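Local coordinates for fucolectin-related protein (Streptococcus pneumoniae, PDB 2WMF), which probably hydrolyses host blood-group carbohydrate antigens, as the catalytic module of a family 98 glycoside hydrolase, at residues R262-Y267 and K506-L511; P38-P43 and G312-F317; G369-L374 and Y409-Y414. One frame throughout, in Å; residues are numbered along the deposited sequence.

Contact 1: residues R262-Y267 and K506-L511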
loop_
_atom_site.group_PDB
_atom_site.type_symbol
_atom_site.label_atom_id
_atom_site.label_comp_id
_atom_site.label_asym_id
_atom_site.label_seq_id
_atom_site.Cartn_x
_atom_site.Cartn_y
_atom_site.Cartn_z
ATOM N N ARG A 262 -22.814 -9.756 -0.199
ATOM C CA ARG A 262 -21.835 -8.901 0.524
ATOM C C ARG A 262 -22.486 -8.126 1.668
ATOM O O ARG A 262 -23.700 -7.845 1.676
ATOM C CB ARG A 262 -21.152 -7.929 -0.417
ATOM C CG ARG A 262 -22.093 -6.819 -0.912
ATOM C CD ARG A 262 -21.444 -5.952 -1.934
ATOM N NE ARG A 262 -22.404 -5.003 -2.507
ATOM C CZ ARG A 262 -22.080 -3.994 -3.313
ATOM N NH1 ARG A 262 -20.828 -3.767 -3.638
ATOM N NH2 ARG A 262 -23.010 -3.185 -3.795
ATOM N N ASP A 263 -21.663 -7.755 2.632
ATOM C CA ASP A 263 -22.036 -6.771 3.639
ATOM C C ASP A 263 -20.766 -6.185 4.272
ATOM O O ASP A 263 -19.670 -6.376 3.700
ATOM C CB ASP A 263 -23.116 -7.274 4.654
ATOM C CG ASP A 263 -22.690 -8.454 5.509
ATOM O OD1 ASP A 263 -21.506 -8.541 5.928
ATOM O OD2 ASP A 263 -23.582 -9.318 5.776
ATOM N N MET A 264 -20.889 -5.431 5.368
ATOM C CA MET A 264 -19.697 -4.804 5.971
ATOM C C MET A 264 -18.643 -5.842 6.330
ATOM O O MET A 264 -17.455 -5.525 6.356
ATOM C CB MET A 264 -20.027 -3.950 7.210
ATOM C CG MET A 264 -20.751 -2.674 6.886
ATOM S SD MET A 264 -20.985 -1.602 8.305
ATOM C CE MET A 264 -22.354 -2.493 9.075
ATOM N N ARG A 265 -19.050 -7.087 6.585
ATOM C CA ARG A 265 -18.066 -8.114 6.891
ATOM C C ARG A 265 -17.044 -8.294 5.732
ATOM O O ARG A 265 -15.923 -8.776 5.938
ATOM C CB ARG A 265 -18.784 -9.397 7.256
ATOM C CG ARG A 265 -19.491 -9.298 8.561
ATOM C CD ARG A 265 -20.266 -10.543 8.907
ATOM N NE ARG A 265 -21.476 -10.646 8.095
ATOM C CZ ARG A 265 -22.495 -11.474 8.365
ATOM N NH1 ARG A 265 -22.410 -12.329 9.363
ATOM N NH2 ARG A 265 -23.581 -11.455 7.604
ATOM N N SER A 266 -17.443 -7.930 4.519
ATOM C CA SER A 266 -16.545 -7.965 3.364
ATOM C C SER A 266 -15.307 -7.100 3.561
ATOM O O SER A 266 -14.203 -7.468 3.124
ATOM C CB SER A 266 -17.300 -7.603 2.066
ATOM O OG SER A 266 -18.414 -8.471 1.824
ATOM N N TYR A 267 -15.439 -5.949 4.227
ATOM C CA TYR A 267 -14.230 -5.128 4.404
ATOM C C TYR A 267 -13.281 -5.698 5.460
ATOM O O TYR A 267 -12.141 -5.221 5.617
ATOM C CB TYR A 267 -14.544 -3.653 4.655
ATOM C CG TYR A 267 -15.235 -3.242 5.938
ATOM C CD1 TYR A 267 -14.752 -3.613 7.196
ATOM C CD2 TYR A 267 -16.314 -2.323 5.898
ATOM C CE1 TYR A 267 -15.385 -3.161 8.375
ATOM C CE2 TYR A 267 -16.935 -1.858 7.075
ATOM C CZ TYR A 267 -16.485 -2.274 8.307
ATOM O OH TYR A 267 -17.078 -1.762 9.456
ATOM N N LYS A 506 -25.149 1.953 14.519
ATOM C CA LYS A 506 -24.956 0.977 15.596
ATOM C C LYS A 506 -24.549 -0.424 15.122
ATOM O O LYS A 506 -23.754 -1.103 15.772
ATOM C CB LYS A 506 -26.249 0.884 16.470
ATOM C CG LYS A 506 -27.467 0.321 15.747
ATOM C CD LYS A 506 -28.698 0.224 16.688
ATOM C CE LYS A 506 -29.704 -0.791 16.144
ATOM N NZ LYS A 506 -31.079 -0.284 16.267
ATOM N N GLU A 507 -25.071 -0.860 13.974
ATOM C CA GLU A 507 -24.733 -2.181 13.461
ATOM C C GLU A 507 -23.234 -2.288 13.181
ATOM O O GLU A 507 -22.637 -3.346 13.394
ATOM C CB GLU A 507 -25.524 -2.533 12.188
ATOM C CG GLU A 507 -27.027 -2.738 12.437
ATOM C CD GLU A 507 -27.866 -1.463 12.421
ATOM O OE1 GLU A 507 -27.355 -0.283 12.343
ATOM O OE2 GLU A 507 -29.120 -1.661 12.492
ATOM N N GLU A 508 -22.652 -1.186 12.702
ATOM C CA GLU A 508 -21.214 -1.169 12.416
ATOM C C GLU A 508 -20.452 -1.290 13.721
ATOM O O GLU A 508 -19.410 -2.008 13.815
ATOM C CB GLU A 508 -20.787 0.063 11.599
ATOM C CG GLU A 508 -19.259 0.034 11.328
ATOM C CD GLU A 508 -18.816 1.051 10.318
ATOM O OE1 GLU A 508 -19.098 2.248 10.540
ATOM O OE2 GLU A 508 -18.184 0.669 9.303
ATOM N N LEU A 509 -20.925 -0.586 14.752
ATOM C CA LEU A 509 -20.293 -0.729 16.075
ATOM C C LEU A 509 -20.416 -2.150 16.644
ATOM O O LEU A 509 -19.478 -2.638 17.239
ATOM C CB LEU A 509 -20.835 0.289 17.056
ATOM C CG LEU A 509 -20.583 1.747 16.769
ATOM C CD1 LEU A 509 -21.226 2.579 17.901
ATOM C CD2 LEU A 509 -19.052 2.034 16.638
ATOM N N GLU A 510 -21.553 -2.826 16.416
ATOM C CA GLU A 510 -21.706 -4.235 16.822
ATOM C C GLU A 510 -20.631 -5.105 16.205
ATOM O O GLU A 510 -19.985 -5.930 16.901
ATOM C CB GLU A 510 -23.127 -4.810 16.529
ATOM C CG GLU A 510 -23.195 -6.352 16.769
ATOM C CD GLU A 510 -24.479 -7.049 16.271
ATOM O OE1 GLU A 510 -24.496 -8.313 16.276
ATOM O OE2 GLU A 510 -25.434 -6.350 15.845
ATOM N N LEU A 511 -20.410 -4.922 14.892
ATOM C CA LEU A 511 -19.348 -5.659 14.208
ATOM C C LEU A 511 -17.978 -5.363 14.834
ATOM O O LEU A 511 -17.190 -6.275 15.084
ATOM C CB LEU A 511 -19.322 -5.341 12.708
ATOM C CG LEU A 511 -18.279 -6.053 11.859
ATOM C CD1 LEU A 511 -18.349 -7.600 12.048
ATOM C CD2 LEU A 511 -18.366 -5.635 10.360
HETATM O O HOH W 1 -16.926 -2.124 12.299
#
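A single direct hydrogen bond, and an unusual one, joins Tyr267 to Glu508: the phenol OH donates to OE2 over 2.7 Å and meets the carboxylate on its anti side, 16° out of plane. The ring and carboxylate planes stand 50° apart, with OE2 near the ring plane at the OH edge. A water bridges the same pair, giving one hydrogen to Tyr267 OH (2.9 Å) and the other to the backbone O of Glu508, so the phenol oxygen is gripped from the helix in two ways. Glu508 gets there by holding CG anti to its backbone N and running on extended; its other oxygen, OE1, accepts from Trp54 NE1 and Trp504 N.

Met264 lies across this carboxylate stem at about a right angle. Its SD sits 3.7 Å from Glu508 CB, and a bend at chi3 (-77°) carries CE over the backbone of the helix, 3.8 Å from Glu508 CA. Leu511 fills in one turn further along, its CD2 3.9 Å from Met264 CB and its CD1 4.0 Å from Arg265 CG.

Behind these contacts the loop is stiffened from within. Asp263 OD1 accepts from the backbone N of Arg265, an Asx turn, while the carboxylate also takes NE and NH2 of Arg265 side-on in a salt bridge lying nearly in the guanidinium plane. Met264 O rests 3.2 Å above the centre of the Tyr267 ring, and Trp245 meets that ring edge-to-face.

The pairing docks helix 506-517, from the C-terminal part of the chain, onto the loop between helices 245-249 and 272-283, part of the connection leaving barrel strand 237-243, on the C-terminal face where (beta/alpha)8 enzymes carry their active sites.

Contact 2: residues P38-P43 and G312-F317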
loop_
_atom_site.group_PDB
_atom_site.type_symbol
_atom_site.label_atom_id
_atom_site.label_comp_id
_atom_site.label_asym_id
_atom_site.label_seq_id
_atom_site.Cartn_x
_atom_site.Cartn_y
_atom_site.Cartn_z
ATOM N N PRO A 38 10.453 5.636 5.937
ATOM C CA PRO A 38 9.085 5.604 5.430
ATOM C C PRO A 38 8.091 6.051 6.495
ATOM O O PRO A 38 8.454 6.273 7.672
ATOM C CB PRO A 38 8.898 4.130 5.078
ATOM C CG PRO A 38 9.779 3.391 6.052
ATOM C CD PRO A 38 10.995 4.289 6.168
ATOM N N LEU A 39 6.833 6.223 6.081
ATOM C CA LEU A 39 5.786 6.714 6.959
ATOM C C LEU A 39 4.554 5.800 6.954
ATOM O O LEU A 39 4.038 5.421 5.888
ATOM C CB LEU A 39 5.352 8.164 6.568
ATOM C CG LEU A 39 4.235 8.781 7.416
ATOM C CD1 LEU A 39 4.769 8.985 8.851
ATOM C CD2 LEU A 39 3.713 10.121 6.847
ATOM N N LEU A 40 4.162 5.378 8.155
ATOM C CA LEU A 40 2.933 4.582 8.350
ATOM C C LEU A 40 1.878 5.468 8.984
ATOM O O LEU A 40 2.082 5.987 10.081
ATOM C CB LEU A 40 3.238 3.364 9.231
ATOM C CG LEU A 40 2.037 2.492 9.661
ATOM C CD1 LEU A 40 1.535 1.722 8.424
ATOM C CD2 LEU A 40 2.358 1.503 10.807
ATOM N N LEU A 41 0.733 5.621 8.301
ATOM C CA LEU A 41 -0.407 6.323 8.800
ATOM C C LEU A 41 -1.477 5.327 9.316
ATOM O O LEU A 41 -1.810 4.357 8.642
ATOM C CB LEU A 41 -1.032 7.225 7.737
ATOM C CG LEU A 41 -0.189 8.427 7.295
ATOM C CD1 LEU A 41 -0.697 9.029 5.967
ATOM C CD2 LEU A 41 -0.168 9.481 8.401
ATOM N N SER A 42 -1.965 5.596 10.513
ATOM C CA SER A 42 -3.057 4.856 11.139
ATOM C C SER A 42 -4.174 5.828 11.491
ATOM O O SER A 42 -3.938 6.826 12.160
ATOM C CB SER A 42 -2.586 4.099 12.372
ATOM O OG SER A 42 -1.431 3.315 12.107
ATOM N N PRO A 43 -5.406 5.567 10.997
ATOM C CA PRO A 43 -6.473 6.538 11.113
ATOM C C PRO A 43 -7.466 6.389 12.272
ATOM O O PRO A 43 -7.838 5.256 12.661
ATOM C CB PRO A 43 -7.237 6.360 9.801
ATOM C CG PRO A 43 -7.106 4.906 9.537
ATOM C CD PRO A 43 -5.815 4.432 10.138
ATOM N N GLY A 312 -0.138 -8.413 9.790
ATOM C CA GLY A 312 -0.189 -8.158 8.353
ATOM C C GLY A 312 0.575 -6.883 8.000
ATOM O O GLY A 312 1.625 -6.938 7.359
ATOM N N ILE A 313 0.085 -5.733 8.442
ATOM C CA ILE A 313 0.712 -4.447 8.108
ATOM C C ILE A 313 2.070 -4.242 8.811
ATOM O O ILE A 313 3.093 -3.880 8.164
ATOM C CB ILE A 313 -0.265 -3.274 8.436
ATOM C CG1 ILE A 313 -1.509 -3.379 7.519
ATOM C CG2 ILE A 313 0.449 -1.900 8.371
ATOM C CD1 ILE A 313 -2.740 -2.590 7.971
ATOM N N ILE A 314 2.086 -4.417 10.115
ATOM C CA ILE A 314 3.322 -4.154 10.880
ATOM C C ILE A 314 4.523 -4.983 10.386
ATOM O O ILE A 314 5.597 -4.428 10.202
ATOM C CB ILE A 314 3.071 -4.264 12.422
ATOM C CG1 ILE A 314 2.219 -3.065 12.839
ATOM C CG2 ILE A 314 4.412 -4.370 13.198
ATOM C CD1 ILE A 314 2.957 -1.698 12.762
ATOM N N PRO A 315 4.352 -6.297 10.123
ATOM C CA PRO A 315 5.543 -7.035 9.674
ATOM C C PRO A 315 6.124 -6.498 8.365
ATOM O O PRO A 315 7.354 -6.398 8.225
ATOM C CB PRO A 315 5.043 -8.486 9.572
ATOM C CG PRO A 315 3.966 -8.544 10.608
ATOM C CD PRO A 315 3.244 -7.218 10.455
ATOM N N PHE A 316 5.255 -6.091 7.427
ATOM C CA PHE A 316 5.771 -5.592 6.163
ATOM C C PHE A 316 6.355 -4.194 6.345
ATOM O O PHE A 316 7.405 -3.908 5.792
ATOM C CB PHE A 316 4.814 -5.655 4.992
ATOM C CG PHE A 316 5.532 -5.498 3.721
ATOM C CD1 PHE A 316 6.165 -6.588 3.130
ATOM C CD2 PHE A 316 5.682 -4.249 3.169
ATOM C CE1 PHE A 316 6.968 -6.413 1.993
ATOM C CE2 PHE A 316 6.460 -4.068 1.983
ATOM C CZ PHE A 316 7.092 -5.158 1.413
ATOM N N PHE A 317 5.729 -3.364 7.159
ATOM C CA PHE A 317 6.276 -2.032 7.408
ATOM C C PHE A 317 7.660 -2.119 8.095
ATOM O O PHE A 317 8.586 -1.329 7.752
ATOM C CB PHE A 317 5.329 -1.158 8.202
ATOM C CG PHE A 317 5.752 0.294 8.223
ATOM C CD1 PHE A 317 5.702 1.071 7.078
ATOM C CD2 PHE A 317 6.246 0.851 9.384
ATOM C CE1 PHE A 317 6.123 2.361 7.077
ATOM C CE2 PHE A 317 6.672 2.178 9.394
ATOM C CZ PHE A 317 6.623 2.926 8.236
#
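Leu40 and Phe317 meet first through the leucine CB, which sits over the face of the ring, 3.6 Å from the centroid of Phe317 and 12° off its normal, a CH-pi contact. The backbone follows it in, with Leu40 N 3.5 Å from Phe317 CZ. Beyond CB the chain is set by CG anti to the backbone N (chi1 174°), which directs the two methyls to the preceding turn of the helix. There the branch splits its work: CD1 packs 3.8 Å from CG2 of Ile313, whereas CD2 meets CD1 of Ile314, also at 3.8 Å, the two side chains crossing at about a right angle. CD2 keeps in touch with the ring, 4.2 Å from Phe317 CD2. Pro38 adds its CB and CG near the far end of the ring, CB lying 3.9 Å from CE1 of Phe317.

No hydrogen bond crosses; Phe292 of strand 289-293 also touches Leu40 and Ile313. The axes of strand 39-43 and helix 312-317 approach to 10.7 Å, N-to-C directions 166° apart. The helix after the eighth strand covers the outside of the first, the helix layer of a (beta/alpha)8 barrel whose end strands are joined by Leu39-Tyr290 backbone bonds.

Contact 3: residues G369-L374 and Y409-Y414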
loop_
_atom_site.group_PDB
_atom_site.type_symbol
_atom_site.label_atom_id
_atom_site.label_comp_id
_atom_site.label_asym_id
_atom_site.label_seq_id
_atom_site.Cartn_x
_atom_site.Cartn_y
_atom_site.Cartn_z
ATOM N N GLY A 369 6.707 -9.772 -12.396
ATOM C CA GLY A 369 7.604 -8.724 -11.933
ATOM C C GLY A 369 8.671 -8.303 -12.930
ATOM O O GLY A 369 9.482 -7.470 -12.608
ATOM N N ARG A 370 8.636 -8.898 -14.130
ATOM C CA ARG A 370 9.643 -8.735 -15.176
ATOM C C ARG A 370 9.918 -7.274 -15.561
ATOM O O ARG A 370 11.040 -6.928 -15.949
ATOM C CB ARG A 370 9.224 -9.536 -16.425
ATOM C CG ARG A 370 10.216 -9.482 -17.579
ATOM C CD ARG A 370 9.780 -10.487 -18.625
ATOM N NE ARG A 370 10.598 -10.436 -19.823
ATOM C CZ ARG A 370 10.516 -11.316 -20.812
ATOM N NH1 ARG A 370 9.612 -12.292 -20.749
ATOM N NH2 ARG A 370 11.284 -11.199 -21.880
ATOM N N TYR A 371 8.883 -6.440 -15.535
ATOM C CA TYR A 371 8.960 -5.060 -16.036
ATOM C C TYR A 371 8.884 -4.053 -14.873
ATOM O O TYR A 371 8.851 -2.856 -15.109
ATOM C CB TYR A 371 7.804 -4.786 -17.026
ATOM C CG TYR A 371 7.527 -5.945 -17.971
ATOM C CD1 TYR A 371 8.237 -6.090 -19.165
ATOM C CD2 TYR A 371 6.589 -6.925 -17.645
ATOM C CE1 TYR A 371 8.031 -7.183 -20.013
ATOM C CE2 TYR A 371 6.374 -8.037 -18.497
ATOM C CZ TYR A 371 7.082 -8.149 -19.663
ATOM O OH TYR A 371 6.801 -9.238 -20.471
ATOM N N HIS A 372 8.847 -4.544 -13.635
ATOM C CA HIS A 372 8.563 -3.712 -12.475
ATOM C C HIS A 372 7.214 -3.019 -12.703
ATOM O O HIS A 372 6.416 -3.508 -13.484
ATOM C CB HIS A 372 9.699 -2.690 -12.254
ATOM C CG HIS A 372 11.064 -3.296 -12.351
ATOM N ND1 HIS A 372 11.596 -4.060 -11.337
ATOM C CD2 HIS A 372 11.986 -3.279 -13.347
ATOM C CE1 HIS A 372 12.780 -4.521 -11.717
ATOM N NE2 HIS A 372 13.055 -4.046 -12.922
ATOM N N ILE A 373 6.977 -1.905 -12.034
ATOM C CA ILE A 373 5.926 -0.950 -12.471
ATOM C C ILE A 373 6.517 -0.148 -13.655
ATOM O O ILE A 373 7.573 0.512 -13.519
ATOM C CB ILE A 373 5.507 0.020 -11.348
ATOM C CG1 ILE A 373 4.685 -0.728 -10.284
ATOM C CG2 ILE A 373 4.714 1.192 -11.905
ATOM C CD1 ILE A 373 4.584 0.026 -8.937
ATOM N N LEU A 374 5.890 -0.233 -14.824
ATOM C CA LEU A 374 6.321 0.556 -15.992
ATOM C C LEU A 374 5.863 2.028 -15.771
ATOM O O LEU A 374 4.673 2.285 -15.587
ATOM C CB LEU A 374 5.705 -0.007 -17.268
ATOM C CG LEU A 374 6.422 -1.160 -17.934
ATOM C CD1 LEU A 374 5.555 -1.810 -19.021
ATOM C CD2 LEU A 374 7.746 -0.620 -18.567
ATOM N N TYR A 409 8.128 -6.536 -28.051
ATOM C CA TYR A 409 9.030 -5.388 -27.973
ATOM C C TYR A 409 9.537 -5.153 -26.551
ATOM O O TYR A 409 10.733 -5.040 -26.307
ATOM C CB TYR A 409 8.388 -4.110 -28.510
ATOM C CG TYR A 409 9.373 -2.978 -28.423
ATOM C CD1 TYR A 409 10.518 -2.978 -29.212
ATOM C CD2 TYR A 409 9.211 -1.956 -27.491
ATOM C CE1 TYR A 409 11.444 -1.991 -29.117
ATOM C CE2 TYR A 409 10.131 -0.936 -27.373
ATOM C CZ TYR A 409 11.259 -0.946 -28.189
ATOM O OH TYR A 409 12.199 0.060 -28.037
ATOM N N LEU A 410 8.631 -5.083 -25.593
ATOM C CA LEU A 410 9.070 -4.896 -24.199
ATOM C C LEU A 410 9.936 -6.068 -23.740
ATOM O O LEU A 410 10.907 -5.872 -23.013
ATOM C CB LEU A 410 7.859 -4.663 -23.299
ATOM C CG LEU A 410 7.325 -3.209 -23.456
ATOM C CD1 LEU A 410 5.922 -3.039 -22.863
ATOM C CD2 LEU A 410 8.341 -2.186 -22.872
ATOM N N ASN A 411 9.629 -7.296 -24.162
ATOM C CA ASN A 411 10.483 -8.416 -23.853
ATOM C C ASN A 411 11.897 -8.313 -24.412
ATOM O O ASN A 411 12.810 -8.962 -23.904
ATOM C CB ASN A 411 9.827 -9.717 -24.319
ATOM C CG ASN A 411 8.671 -10.119 -23.398
ATOM O OD1 ASN A 411 8.414 -9.434 -22.394
ATOM N ND2 ASN A 411 7.995 -11.221 -23.709
ATOM N N SER A 412 12.055 -7.542 -25.492
ATOM C CA SER A 412 13.388 -7.317 -26.058
ATOM C C SER A 412 14.246 -6.367 -25.195
ATOM O O SER A 412 15.464 -6.309 -25.359
ATOM C CB SER A 412 13.315 -6.814 -27.510
ATOM O OG SER A 412 13.021 -5.440 -27.610
ATOM N N LEU A 413 13.576 -5.623 -24.316
ATOM C CA LEU A 413 14.210 -4.684 -23.409
ATOM C C LEU A 413 14.374 -5.188 -21.973
ATOM O O LEU A 413 15.354 -4.857 -21.312
ATOM C CB LEU A 413 13.450 -3.341 -23.401
ATOM C CG LEU A 413 13.201 -2.626 -24.709
ATOM C CD1 LEU A 413 12.381 -1.366 -24.438
ATOM C CD2 LEU A 413 14.532 -2.273 -25.388
ATOM N N TYR A 414 13.387 -5.947 -21.489
ATOM C CA TYR A 414 13.393 -6.487 -20.152
ATOM C C TYR A 414 13.549 -8.001 -20.289
ATOM O O TYR A 414 12.611 -8.680 -20.662
ATOM C CB TYR A 414 12.052 -6.194 -19.466
ATOM C CG TYR A 414 11.836 -4.752 -19.095
ATOM C CD1 TYR A 414 12.227 -4.273 -17.844
ATOM C CD2 TYR A 414 11.205 -3.867 -19.964
ATOM C CE1 TYR A 414 12.001 -2.943 -17.477
ATOM C CE2 TYR A 414 10.993 -2.528 -19.591
ATOM C CZ TYR A 414 11.393 -2.082 -18.338
ATOM O OH TYR A 414 11.215 -0.735 -17.996
HETATM O O HOH W 2 10.436 -0.651 -15.490
#
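Arg370 reaches Tyr414 with two nitrogens, both aimed at its backbone O: NE at 2.8 Å and NH2 at 3.1 Å, each with the oxygen in the guanidinium plane. NH2 adds a weak bond to Asn411 O. The Asn411 amide lies flat on one face of the same guanidinium, planes 7° apart, with OD1 3.2 Å above its centre. That OD1 also accepts from Tyr371 OH, in a short bond of 2.5 Å on a lone pair in the carbonyl plane; ring and amide are nearly coplanar.

The rings come next. Tyr371 points an edge at the face of Tyr414, offset, with centroids 5.6 Å apart and planes at 72°, while its CA rests over that ring. Leu374 CD2 touches the phenol end of Tyr414, 3.5 Å from OH, and its CD1 meets CD1 of Leu410 tip to tip.

Outward lie the supports. With CG anti to the backbone N (chi1 -178°), the extended Arg370 chain carries the guanidinium from a type I turn, Gly369 to His372, out to Tyr414 O and the Asn411 amide; Asn368 OD1 holds Arg370 N. Tyr414 OH is fixed by the backbone N of Lys336 and Ala337, and a water ties it to Tyr371 O. The His372 ring, its ND1 bonded to Gln425 OE1, has CD2 at its edge 4.1 Å from Tyr414 CE1.

Tyr414 O thus takes two N-H groups in the guanidinium plane, while OD1 of Asn411 stacks over its face electrostatically, without a hydrogen bond; the positive charge would probably draw electron density to that oxygen, which also accepts from Tyr371 OH.

Overall arrangement
Contact 2 lies nearest the middle of the chain, its centre about 9 Å from the centre of the chain, inside the barrel domain, while contacts 1 and 3 sit on opposite sides, their own centres about 42 Å apart. Contact 1 ties the barrel to a helix from the C-terminal region; its centre is about 23 Å from that of contact 2. Both segments of contact 3 come from the C-terminal region, but 369-374 also touches helix 219-231 of the barrel; its nearest atoms are about 12 Å from those of contact 2. Contact 1 lies at the C-terminal end of the barrel strands, where the active site of such enzymes is expected.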